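Local coordinates for interleukin-20 receptor subunit beta (Homo sapiens, PDB 6DF3), which forms with IL20RA the receptor for IL19, IL20 and IL24, and with IL22RA1 that for IL20 and IL24, this being its extracellular part, at residues Gln100-Thr105 and Lys176-Tyr181; Ala134-Glu139 and Cys168-Thr173; Pro74-Val79 and Lys94-Arg99. The protein carries 1 engineered substitution. All coordinates share one frame; numbering follows the deposited sequence.

How the interactions relate
From the N terminus, interaction 3 closes first: it is the open end of a hairpin, strands 74-83 and 86-98, in the first fibronectin type III repeat. The chain then enters the loop 100-105, which opens interaction 1, and 176-181 closes it after about 70 residues. Interaction 2, between strands of the second repeat, is nested inside that long loop; no contact crosses another. Interaction 1 is the middle piece: I178 and A177 touch R99 of interaction 3, while Y181 and L104 pack on T173 of interaction 2. Interactions 2 and 3 do not touch, their centres about 38 Å apart on opposite sides of the chain's centre.

Interaction 1. Residues Gln100-Thr105 and Lys176-Tyr181; sequences QSTILT and KAIGRY. Engineered in segment 100-105: Q100 (natural residue Asn).
R180 reaches across to two backbone carbonyls of the loop 100-105 with a single nitrogen. Its NH1 donates to T102 O at 2.7 Å, a nearly straight bond (173°) lying in the guanidinium plane and meeting a lone pair of the oxygen. The same NH1 donates to Q100 O at 2.8 Å, more bent and tilted from both planes. NH2 adds only a weak bond to T102 O. The R180 chain runs straight through CD and then bends at chi3 (47°), which turns the guanidinium edge toward these carbonyls; L104 lies over one face, its CG 3.9 Å from R180 NH2. A leucine in place of R180 would probably leave the carbonyls of Q100 and T102 without this donor and L104 without its flat partner. Q100, an engineered residue, sets CG anti to N and then folds at chi2 (82°); its NE2 donates to I178 O at 2.7 Å, on a lone pair in the carbonyl plane, though the amide itself is turned out of line. I178 CD1 meets T102 CG2 at 3.6 Å, the two side chains crossing near a right angle, while T102 OG1 is held by S11 and M14. G179 and R180 both face V175, forming a G1 beta bulge. The linker between the two fibronectin type III repeats thus meets the bulged turn between strands 167-175 and 180-189 of the second.

Interaction 2. Residues Ala134-Glu139 and Cys168-Thr173; sequences AYWRRE and CVKAET. Unlike the reference sequence in segment 168-173: E172 (reference Gln).
C168 N donates to W136 O at 2.9 Å, the shortest hydrogen bond here and a nearly straight one. The return bond, W136 N to C168 O, is longer at 3.2 Å, and Y135 CA adds a CA-H...O contact to the same C168 oxygen. Two residues along, A134 and K170 exchange two more backbone bonds, A134 N to K170 O at 3.0 Å being the shorter. Between these hydrogen-bonded pairs sits the non-hydrogen-bonded pair Y135 and V169. The strands run antiparallel, 170° between their directions, and are the two central strands of the four-stranded sheet of a fibronectin type III repeat, here the second of the receptor. The indole of W136, with CG placed between the backbone N and the carbonyl carbon (chi1 64°), swings across to the neighbouring strand. C168 CB then lies over one face of it, near the rim, 3.8 Å from W136 CE2. The C168 sulfur is only obliquely placed to the five-membered ring; it is tied by a disulfide to C189 on strand 180-189, and R138 comes alongside, its CB 3.8 Å from C168 SG. K170 extends fully beyond CG on this same face, passing A134 CB and bringing CE to the edge of the W136 ring, 4.2 Å from CZ3; its charged end makes a cation-pi contact with F184. On the other face, Y135 CB meets V169 CG1 at 3.5 Å. The Y135 ring leads away from V169, and both side chains pack on L158 of strand 156-160, in the facing sheet of the sandwich.

Interaction 3. Residues Pro74-Val79 and Lys94-Arg99; sequences PYNLRV and KHPFNR
Y75 and F97 are joined by two backbone hydrogen bonds, Y75 N to F97 O at 2.7 Å and F97 N to Y75 O at 2.8 Å. Both are bent; in the first the donor stands 40° out of the F97 carbonyl plane and misses the lone pairs, whereas in the second it lies in the plane of the Y75 carbonyl. F97 O is also approached by P74 CA, 3.3 Å away, in a CA-H...O contact. These bonds hold the open end of the antiparallel hairpin of strands 74-83 and 86-98 in the first fibronectin type III repeat; strand 86-98 is an edge strand of its sheet within this chain. Both aromatic side chains leave on one face of the hairpin and then part. F97, whose first torsion carries CG anti to the amide nitrogen (chi1 180°), sends its ring to V9 and S11 of strand 8-12 and to H16, while the Y75 ring packs on I69 and Y36, its OH bonded to T70 N. On the face of P74 and N98, P74 CB reaches P96 CB at 3.9 Å. N76 lies beside P96, pointing the same way; its ND2 is bonded to S42 and Q37, which fixes the amide and leaves OD1 toward the proline, 3.5 Å from P96 CG. N98 likewise runs alongside P74. Its OD1 accepts from Q100 N, and this turns the other end of the amide to the P74 ring, with N98 ND2 3.8 Å from P74 CD.

Interaction 1. Residues Gln100-Thr105 and Lys176-Tyr181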
loop_
_atom_site.group_PDB
_atom_site.type_symbol
_atom_site.label_atom_id
_atom_site.label_comp_id
_atom_site.label_asym_id
_atom_site.label_seq_id
_atom_site.Cartn_x
_atom_site.Cartn_y
_atom_site.Cartn_z
ATOM N N GLN C 100 -9.055 12.040 -11.640
ATOM C CA GLN C 100 -8.320 13.313 -11.658
ATOM C C GLN C 100 -9.319 14.518 -11.611
ATOM O O GLN C 100 -9.020 15.546 -11.136
ATOM C CB GLN C 100 -7.469 13.333 -12.939
ATOM C CG GLN C 100 -6.599 14.565 -13.246
ATOM C CD GLN C 100 -5.275 14.514 -12.489
ATOM O OE1 GLN C 100 -4.584 13.481 -12.479
ATOM N NE2 GLN C 100 -4.912 15.623 -11.842
ATOM N N SER C 101 -10.520 14.344 -12.127
ATOM C CA SER C 101 -11.489 15.398 -12.143
ATOM C C SER C 101 -12.399 15.385 -10.923
ATOM O O SER C 101 -13.375 16.078 -10.935
ATOM C CB SER C 101 -12.288 15.290 -13.423
ATOM O OG SER C 101 -13.218 14.218 -13.259
ATOM N N THR C 102 -12.095 14.640 -9.851
ATOM C CA THR C 102 -12.979 14.659 -8.691
ATOM C C THR C 102 -13.174 16.123 -8.121
ATOM O O THR C 102 -12.289 16.987 -8.313
ATOM C CB THR C 102 -12.547 13.751 -7.627
ATOM O OG1 THR C 102 -13.592 13.556 -6.694
ATOM C CG2 THR C 102 -11.302 14.245 -6.900
ATOM N N ILE C 103 -14.324 16.395 -7.477
ATOM C CA ILE C 103 -14.579 17.732 -6.900
ATOM C C ILE C 103 -13.995 17.728 -5.494
ATOM O O ILE C 103 -14.488 17.047 -4.633
ATOM C CB ILE C 103 -16.071 18.086 -6.878
ATOM C CG1 ILE C 103 -16.574 18.163 -8.332
ATOM C CG2 ILE C 103 -16.285 19.393 -6.101
ATOM C CD1 ILE C 103 -18.079 18.217 -8.509
ATOM N N LEU C 104 -12.943 18.494 -5.284
ATOM C CA LEU C 104 -12.319 18.609 -3.939
ATOM C C LEU C 104 -12.900 19.854 -3.311
ATOM O O LEU C 104 -12.703 20.979 -3.836
ATOM C CB LEU C 104 -10.797 18.777 -4.037
ATOM C CG LEU C 104 -10.009 17.610 -4.633
ATOM C CD1 LEU C 104 -8.520 17.759 -4.349
ATOM C CD2 LEU C 104 -10.496 16.289 -4.075
ATOM N N THR C 105 -13.621 19.660 -2.219
ATOM C CA THR C 105 -14.185 20.775 -1.496
ATOM C C THR C 105 -13.147 21.275 -0.487
ATOM O O THR C 105 -12.097 20.643 -0.191
ATOM C CB THR C 105 -15.557 20.387 -0.885
ATOM O OG1 THR C 105 -15.483 19.088 -0.335
ATOM C CG2 THR C 105 -16.608 20.201 -1.958
ATOM N N LYS C 176 -2.671 12.616 -3.140
ATOM C CA LYS C 176 -1.496 12.105 -3.869
ATOM C C LYS C 176 -1.859 11.413 -5.214
ATOM O O LYS C 176 -1.229 11.688 -6.226
ATOM C CB LYS C 176 -0.723 11.164 -2.979
ATOM C CG LYS C 176 0.650 10.815 -3.528
ATOM C CD LYS C 176 1.456 9.983 -2.548
ATOM C CE LYS C 176 1.961 10.839 -1.399
ATOM N NZ LYS C 176 2.850 10.000 -0.556
ATOM N N ALA C 177 -2.916 10.591 -5.240
ATOM C CA ALA C 177 -3.322 9.877 -6.444
ATOM C C ALA C 177 -3.612 10.725 -7.694
ATOM O O ALA C 177 -3.545 10.186 -8.817
ATOM C CB ALA C 177 -4.520 9.037 -6.181
ATOM N N ILE C 178 -3.946 12.015 -7.487
ATOM C CA ILE C 178 -4.265 12.937 -8.590
ATOM C C ILE C 178 -3.402 14.209 -8.636
ATOM O O ILE C 178 -3.430 14.932 -9.637
ATOM C CB ILE C 178 -5.787 13.251 -8.560
ATOM C CG1 ILE C 178 -6.175 14.079 -7.337
ATOM C CG2 ILE C 178 -6.577 11.942 -8.513
ATOM C CD1 ILE C 178 -7.672 14.235 -7.145
ATOM N N GLY C 179 -2.622 14.466 -7.583
ATOM C CA GLY C 179 -1.662 15.546 -7.598
ATOM C C GLY C 179 -2.299 16.898 -7.328
ATOM O O GLY C 179 -1.729 17.928 -7.672
ATOM N N ARG C 180 -3.444 16.895 -6.649
ATOM C CA ARG C 180 -4.286 18.084 -6.513
ATOM C C ARG C 180 -4.527 18.381 -5.050
ATOM O O ARG C 180 -4.602 17.463 -4.251
ATOM C CB ARG C 180 -5.615 17.933 -7.271
ATOM C CG ARG C 180 -5.444 18.001 -8.790
ATOM C CD ARG C 180 -6.792 17.842 -9.524
ATOM N NE ARG C 180 -7.803 18.703 -8.897
ATOM C CZ ARG C 180 -9.091 18.426 -8.665
ATOM N NH1 ARG C 180 -9.652 17.261 -8.986
ATOM N NH2 ARG C 180 -9.822 19.352 -8.067
ATOM N N TYR C 181 -4.575 19.691 -4.751
ATOM C CA TYR C 181 -5.019 20.265 -3.471
ATOM C C TYR C 181 -6.371 20.950 -3.705
ATOM O O TYR C 181 -6.613 21.473 -4.829
ATOM C CB TYR C 181 -4.045 21.371 -2.976
ATOM C CG TYR C 181 -2.583 20.950 -2.845
ATOM C CD1 TYR C 181 -1.747 20.864 -3.992
ATOM C CD2 TYR C 181 -2.038 20.615 -1.591
ATOM C CE1 TYR C 181 -0.415 20.436 -3.902
ATOM C CE2 TYR C 181 -0.690 20.204 -1.472
ATOM C CZ TYR C 181 0.119 20.125 -2.629
ATOM O OH TYR C 181 1.429 19.700 -2.544
#

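Interaction 2. Residues Ala134-Glu139 and Cys168-Thr173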
loop_
_atom_site.group_PDB
_atom_site.type_symbol
_atom_site.label_atom_id
_atom_site.label_comp_id
_atom_site.label_asym_id
_atom_site.label_seq_id
_atom_site.Cartn_x
_atom_site.Cartn_y
_atom_site.Cartn_z
ATOM N N ALA C 134 -2.414 25.802 7.655
ATOM C CA ALA C 134 -1.619 27.023 7.795
ATOM C C ALA C 134 -2.124 27.703 9.020
ATOM O O ALA C 134 -3.353 27.784 9.228
ATOM C CB ALA C 134 -1.778 27.947 6.594
ATOM N N TYR C 135 -1.169 28.138 9.853
ATOM C CA TYR C 135 -1.480 28.954 11.003
ATOM C C TYR C 135 -0.395 30.000 11.318
ATOM O O TYR C 135 0.796 29.819 11.005
ATOM C CB TYR C 135 -1.774 28.075 12.227
ATOM C CG TYR C 135 -0.625 27.230 12.791
ATOM C CD1 TYR C 135 0.282 27.711 13.783
ATOM C CD2 TYR C 135 -0.492 25.922 12.374
ATOM C CE1 TYR C 135 1.300 26.878 14.269
ATOM C CE2 TYR C 135 0.495 25.103 12.853
ATOM C CZ TYR C 135 1.373 25.553 13.783
ATOM O OH TYR C 135 2.266 24.569 14.131
ATOM N N TRP C 136 -0.839 31.082 11.956
ATOM C CA TRP C 136 0.004 32.252 12.214
ATOM C C TRP C 136 -0.550 33.077 13.380
ATOM O O TRP C 136 -1.751 33.044 13.684
ATOM C CB TRP C 136 0.132 33.129 10.948
ATOM C CG TRP C 136 -1.181 33.777 10.450
ATOM C CD1 TRP C 136 -1.704 34.993 10.838
ATOM C CD2 TRP C 136 -2.097 33.246 9.477
ATOM N NE1 TRP C 136 -2.891 35.234 10.185
ATOM C CE2 TRP C 136 -3.151 34.184 9.340
ATOM C CE3 TRP C 136 -2.132 32.063 8.716
ATOM C CZ2 TRP C 136 -4.223 33.983 8.487
ATOM C CZ3 TRP C 136 -3.205 31.851 7.859
ATOM C CH2 TRP C 136 -4.244 32.812 7.751
ATOM N N ARG C 137 0.347 33.803 14.028
ATOM C CA ARG C 137 -0.033 34.814 14.989
ATOM C C ARG C 137 -0.504 36.018 14.168
ATOM O O ARG C 137 0.206 36.423 13.252
ATOM C CB ARG C 137 1.189 35.161 15.830
ATOM C CG ARG C 137 0.905 35.938 17.091
ATOM C CD ARG C 137 2.206 36.206 17.828
ATOM N NE ARG C 137 2.002 37.118 18.931
ATOM C CZ ARG C 137 1.534 36.801 20.139
ATOM N NH1 ARG C 137 1.188 35.554 20.434
ATOM N NH2 ARG C 137 1.416 37.763 21.067
ATOM N N ARG C 138 -1.681 36.576 14.464
ATOM C CA ARG C 138 -2.228 37.697 13.664
ATOM C C ARG C 138 -1.674 39.101 14.053
ATOM O O ARG C 138 -2.345 39.924 14.713
ATOM C CB ARG C 138 -3.763 37.685 13.674
ATOM C CG ARG C 138 -4.404 38.577 12.603
ATOM C CD ARG C 138 -5.400 39.568 13.206
ATOM N NE ARG C 138 -6.727 38.961 13.319
ATOM C CZ ARG C 138 -7.600 39.134 14.317
ATOM N NH1 ARG C 138 -7.332 39.886 15.373
ATOM N NH2 ARG C 138 -8.769 38.497 14.258
ATOM N N GLU C 139 -0.435 39.342 13.623
ATOM C CA GLU C 139 0.196 40.668 13.622
ATOM C C GLU C 139 0.962 40.791 12.285
ATOM O O GLU C 139 1.223 39.771 11.629
ATOM C CB GLU C 139 1.161 40.810 14.823
ATOM C CG GLU C 139 1.674 42.234 15.125
ATOM C CD GLU C 139 3.076 42.281 15.741
ATOM O OE1 GLU C 139 3.838 41.297 15.551
ATOM O OE2 GLU C 139 3.430 43.314 16.383
ATOM N N CYS C 168 -4.657 32.724 13.974
ATOM C CA CYS C 168 -5.610 32.412 12.905
ATOM C C CYS C 168 -5.215 31.163 12.140
ATOM O O CYS C 168 -4.039 30.839 12.041
ATOM C CB CYS C 168 -5.789 33.608 11.967
ATOM S SG CYS C 168 -6.440 35.070 12.819
ATOM N N VAL C 169 -6.208 30.464 11.609
ATOM C CA VAL C 169 -6.006 29.126 10.997
ATOM C C VAL C 169 -6.951 28.816 9.801
ATOM O O VAL C 169 -8.139 29.118 9.857
ATOM C CB VAL C 169 -6.185 28.006 12.065
ATOM C CG1 VAL C 169 -5.113 28.089 13.145
ATOM C CG2 VAL C 169 -7.560 28.096 12.737
ATOM N N LYS C 170 -6.403 28.207 8.750
ATOM C CA LYS C 170 -7.188 27.688 7.654
ATOM C C LYS C 170 -6.551 26.332 7.238
ATOM O O LYS C 170 -5.357 26.098 7.506
ATOM C CB LYS C 170 -7.197 28.654 6.467
ATOM C CG LYS C 170 -5.799 28.959 5.955
ATOM C CD LYS C 170 -5.764 29.886 4.765
ATOM C CE LYS C 170 -4.337 30.062 4.262
ATOM N NZ LYS C 170 -4.284 30.898 3.033
ATOM N N ALA C 171 -7.337 25.504 6.555
ATOM C CA ALA C 171 -6.953 24.135 6.192
ATOM C C ALA C 171 -7.392 23.763 4.775
ATOM O O ALA C 171 -8.444 24.179 4.281
ATOM C CB ALA C 171 -7.526 23.137 7.189
ATOM N N GLU C 172 -6.595 22.909 4.169
ATOM C CA GLU C 172 -6.634 22.572 2.766
ATOM C C GLU C 172 -6.447 21.050 2.720
ATOM O O GLU C 172 -5.917 20.464 3.664
ATOM C CB GLU C 172 -5.390 23.250 2.197
ATOM C CG GLU C 172 -5.276 23.421 0.716
ATOM C CD GLU C 172 -3.851 23.772 0.261
ATOM O OE1 GLU C 172 -3.709 24.273 -0.878
ATOM O OE2 GLU C 172 -2.863 23.551 0.998
ATOM N N THR C 173 -6.774 20.435 1.594
ATOM C CA THR C 173 -6.775 19.010 1.467
ATOM C C THR C 173 -5.752 18.721 0.313
ATOM O O THR C 173 -5.518 19.604 -0.532
ATOM C CB THR C 173 -8.235 18.665 1.158
ATOM O OG1 THR C 173 -8.825 17.799 2.142
ATOM C CG2 THR C 173 -8.364 18.196 -0.211
#

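Interaction 3. Residues Pro74-Val79 and Lys94-Arg99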
loop_
_atom_site.group_PDB
_atom_site.type_symbol
_atom_site.label_atom_id
_atom_site.label_comp_id
_atom_site.label_asym_id
_atom_site.label_seq_id
_atom_site.Cartn_x
_atom_site.Cartn_y
_atom_site.Cartn_z
ATOM N N PRO C 74 -8.788 7.214 -17.434
ATOM C CA PRO C 74 -10.208 7.245 -17.768
ATOM C C PRO C 74 -10.810 5.861 -17.796
ATOM O O PRO C 74 -10.193 4.963 -18.321
ATOM C CB PRO C 74 -10.278 7.870 -19.209
ATOM C CG PRO C 74 -8.860 7.762 -19.735
ATOM C CD PRO C 74 -7.910 7.589 -18.562
ATOM N N TYR C 75 -12.049 5.757 -17.318
ATOM C CA TYR C 75 -12.823 4.553 -17.182
ATOM C C TYR C 75 -14.138 4.714 -17.986
ATOM O O TYR C 75 -14.779 5.739 -17.918
ATOM C CB TYR C 75 -13.190 4.325 -15.684
ATOM C CG TYR C 75 -12.187 3.574 -14.895
ATOM C CD1 TYR C 75 -11.081 4.229 -14.392
ATOM C CD2 TYR C 75 -12.336 2.213 -14.631
ATOM C CE1 TYR C 75 -10.095 3.549 -13.643
ATOM C CE2 TYR C 75 -11.353 1.507 -13.892
ATOM C CZ TYR C 75 -10.226 2.173 -13.389
ATOM O OH TYR C 75 -9.249 1.573 -12.591
ATOM N N ASN C 76 -14.506 3.688 -18.711
ATOM C CA ASN C 76 -15.798 3.508 -19.265
ATOM C C ASN C 76 -16.659 2.802 -18.273
ATOM O O ASN C 76 -16.209 1.910 -17.576
ATOM C CB ASN C 76 -15.726 2.643 -20.538
ATOM C CG ASN C 76 -14.807 3.226 -21.589
ATOM O OD1 ASN C 76 -14.618 4.427 -21.654
ATOM N ND2 ASN C 76 -14.190 2.352 -22.379
ATOM N N LEU C 77 -17.923 3.164 -18.281
ATOM C CA LEU C 77 -18.935 2.587 -17.413
ATOM C C LEU C 77 -20.193 2.354 -18.273
ATOM O O LEU C 77 -20.464 3.106 -19.193
ATOM C CB LEU C 77 -19.208 3.570 -16.311
ATOM C CG LEU C 77 -18.103 3.685 -15.251
ATOM C CD1 LEU C 77 -18.275 5.006 -14.527
ATOM C CD2 LEU C 77 -18.279 2.529 -14.295
ATOM N N ARG C 78 -20.886 1.245 -18.039
ATOM C CA ARG C 78 -22.148 0.992 -18.673
ATOM C C ARG C 78 -23.151 0.381 -17.719
ATOM O O ARG C 78 -22.796 -0.312 -16.778
ATOM C CB ARG C 78 -21.963 0.083 -19.862
ATOM C CG ARG C 78 -21.456 -1.293 -19.540
ATOM C CD ARG C 78 -21.362 -2.143 -20.817
ATOM N NE ARG C 78 -21.154 -3.536 -20.500
ATOM C CZ ARG C 78 -20.974 -4.479 -21.416
ATOM N NH1 ARG C 78 -21.022 -4.205 -22.702
ATOM N NH2 ARG C 78 -20.758 -5.711 -21.035
ATOM N N VAL C 79 -24.406 0.591 -17.991
ATOM C CA VAL C 79 -25.449 0.142 -17.075
ATOM C C VAL C 79 -26.633 -0.427 -17.828
ATOM O O VAL C 79 -26.932 -0.001 -18.934
ATOM C CB VAL C 79 -25.909 1.284 -16.181
ATOM C CG1 VAL C 79 -26.547 2.384 -17.016
ATOM C CG2 VAL C 79 -26.891 0.794 -15.102
ATOM N N LYS C 94 -21.170 8.596 -21.760
ATOM C CA LYS C 94 -20.801 9.291 -23.002
ATOM C C LYS C 94 -19.321 9.675 -22.946
ATOM O O LYS C 94 -18.580 9.294 -23.844
ATOM C CB LYS C 94 -21.681 10.552 -23.223
ATOM C CG LYS C 94 -21.642 11.108 -24.654
ATOM C CD LYS C 94 -22.477 12.390 -24.867
ATOM C CE LYS C 94 -23.972 12.239 -24.528
ATOM N NZ LYS C 94 -24.724 11.192 -25.288
ATOM N N HIS C 95 -18.912 10.347 -21.857
ATOM C CA HIS C 95 -17.532 10.727 -21.625
ATOM C C HIS C 95 -16.924 9.924 -20.506
ATOM O O HIS C 95 -17.398 9.946 -19.378
ATOM C CB HIS C 95 -17.448 12.227 -21.329
ATOM C CG HIS C 95 -17.936 13.057 -22.489
ATOM N ND1 HIS C 95 -19.116 13.784 -22.454
ATOM C CD2 HIS C 95 -17.454 13.179 -23.756
ATOM C CE1 HIS C 95 -19.303 14.368 -23.624
ATOM N NE2 HIS C 95 -18.310 14.021 -24.430
ATOM N N PRO C 96 -15.879 9.173 -20.821
ATOM C CA PRO C 96 -15.171 8.345 -19.882
ATOM C C PRO C 96 -14.783 9.128 -18.614
ATOM O O PRO C 96 -14.463 10.283 -18.684
ATOM C CB PRO C 96 -13.897 8.017 -20.671
ATOM C CG PRO C 96 -14.360 7.939 -22.074
ATOM C CD PRO C 96 -15.257 9.121 -22.161
ATOM N N PHE C 97 -14.889 8.523 -17.462
ATOM C CA PHE C 97 -14.588 9.195 -16.194
ATOM C C PHE C 97 -13.124 8.922 -15.687
ATOM O O PHE C 97 -12.675 7.752 -15.591
ATOM C CB PHE C 97 -15.523 8.656 -15.107
ATOM C CG PHE C 97 -15.278 9.289 -13.771
ATOM C CD1 PHE C 97 -15.625 10.634 -13.576
ATOM C CD2 PHE C 97 -14.628 8.574 -12.750
ATOM C CE1 PHE C 97 -15.346 11.242 -12.369
ATOM C CE2 PHE C 97 -14.375 9.164 -11.531
ATOM C CZ PHE C 97 -14.707 10.503 -11.337
ATOM N N ASN C 98 -12.454 9.991 -15.277
ATOM C CA ASN C 98 -11.160 10.011 -14.723
ATOM C C ASN C 98 -11.250 10.662 -13.336
ATOM O O ASN C 98 -11.565 11.872 -13.208
ATOM C CB ASN C 98 -10.198 10.808 -15.623
ATOM C CG ASN C 98 -8.703 10.627 -15.200
ATOM O OD1 ASN C 98 -8.379 10.525 -14.003
ATOM N ND2 ASN C 98 -7.808 10.580 -16.176
ATOM N N ARG C 99 -10.829 9.929 -12.293
ATOM C CA ARG C 99 -10.874 10.484 -10.954
ATOM C C ARG C 99 -10.001 11.742 -10.755
ATOM O O ARG C 99 -10.157 12.369 -9.768
ATOM C CB ARG C 99 -10.570 9.444 -9.896
ATOM C CG ARG C 99 -9.097 9.007 -9.853
ATOM C CD ARG C 99 -8.942 7.735 -9.014
ATOM N NE ARG C 99 -7.531 7.384 -8.907
ATOM C CZ ARG C 99 -7.047 6.439 -8.130
ATOM N NH1 ARG C 99 -7.831 5.784 -7.292
ATOM N NH2 ARG C 99 -5.751 6.184 -8.184
#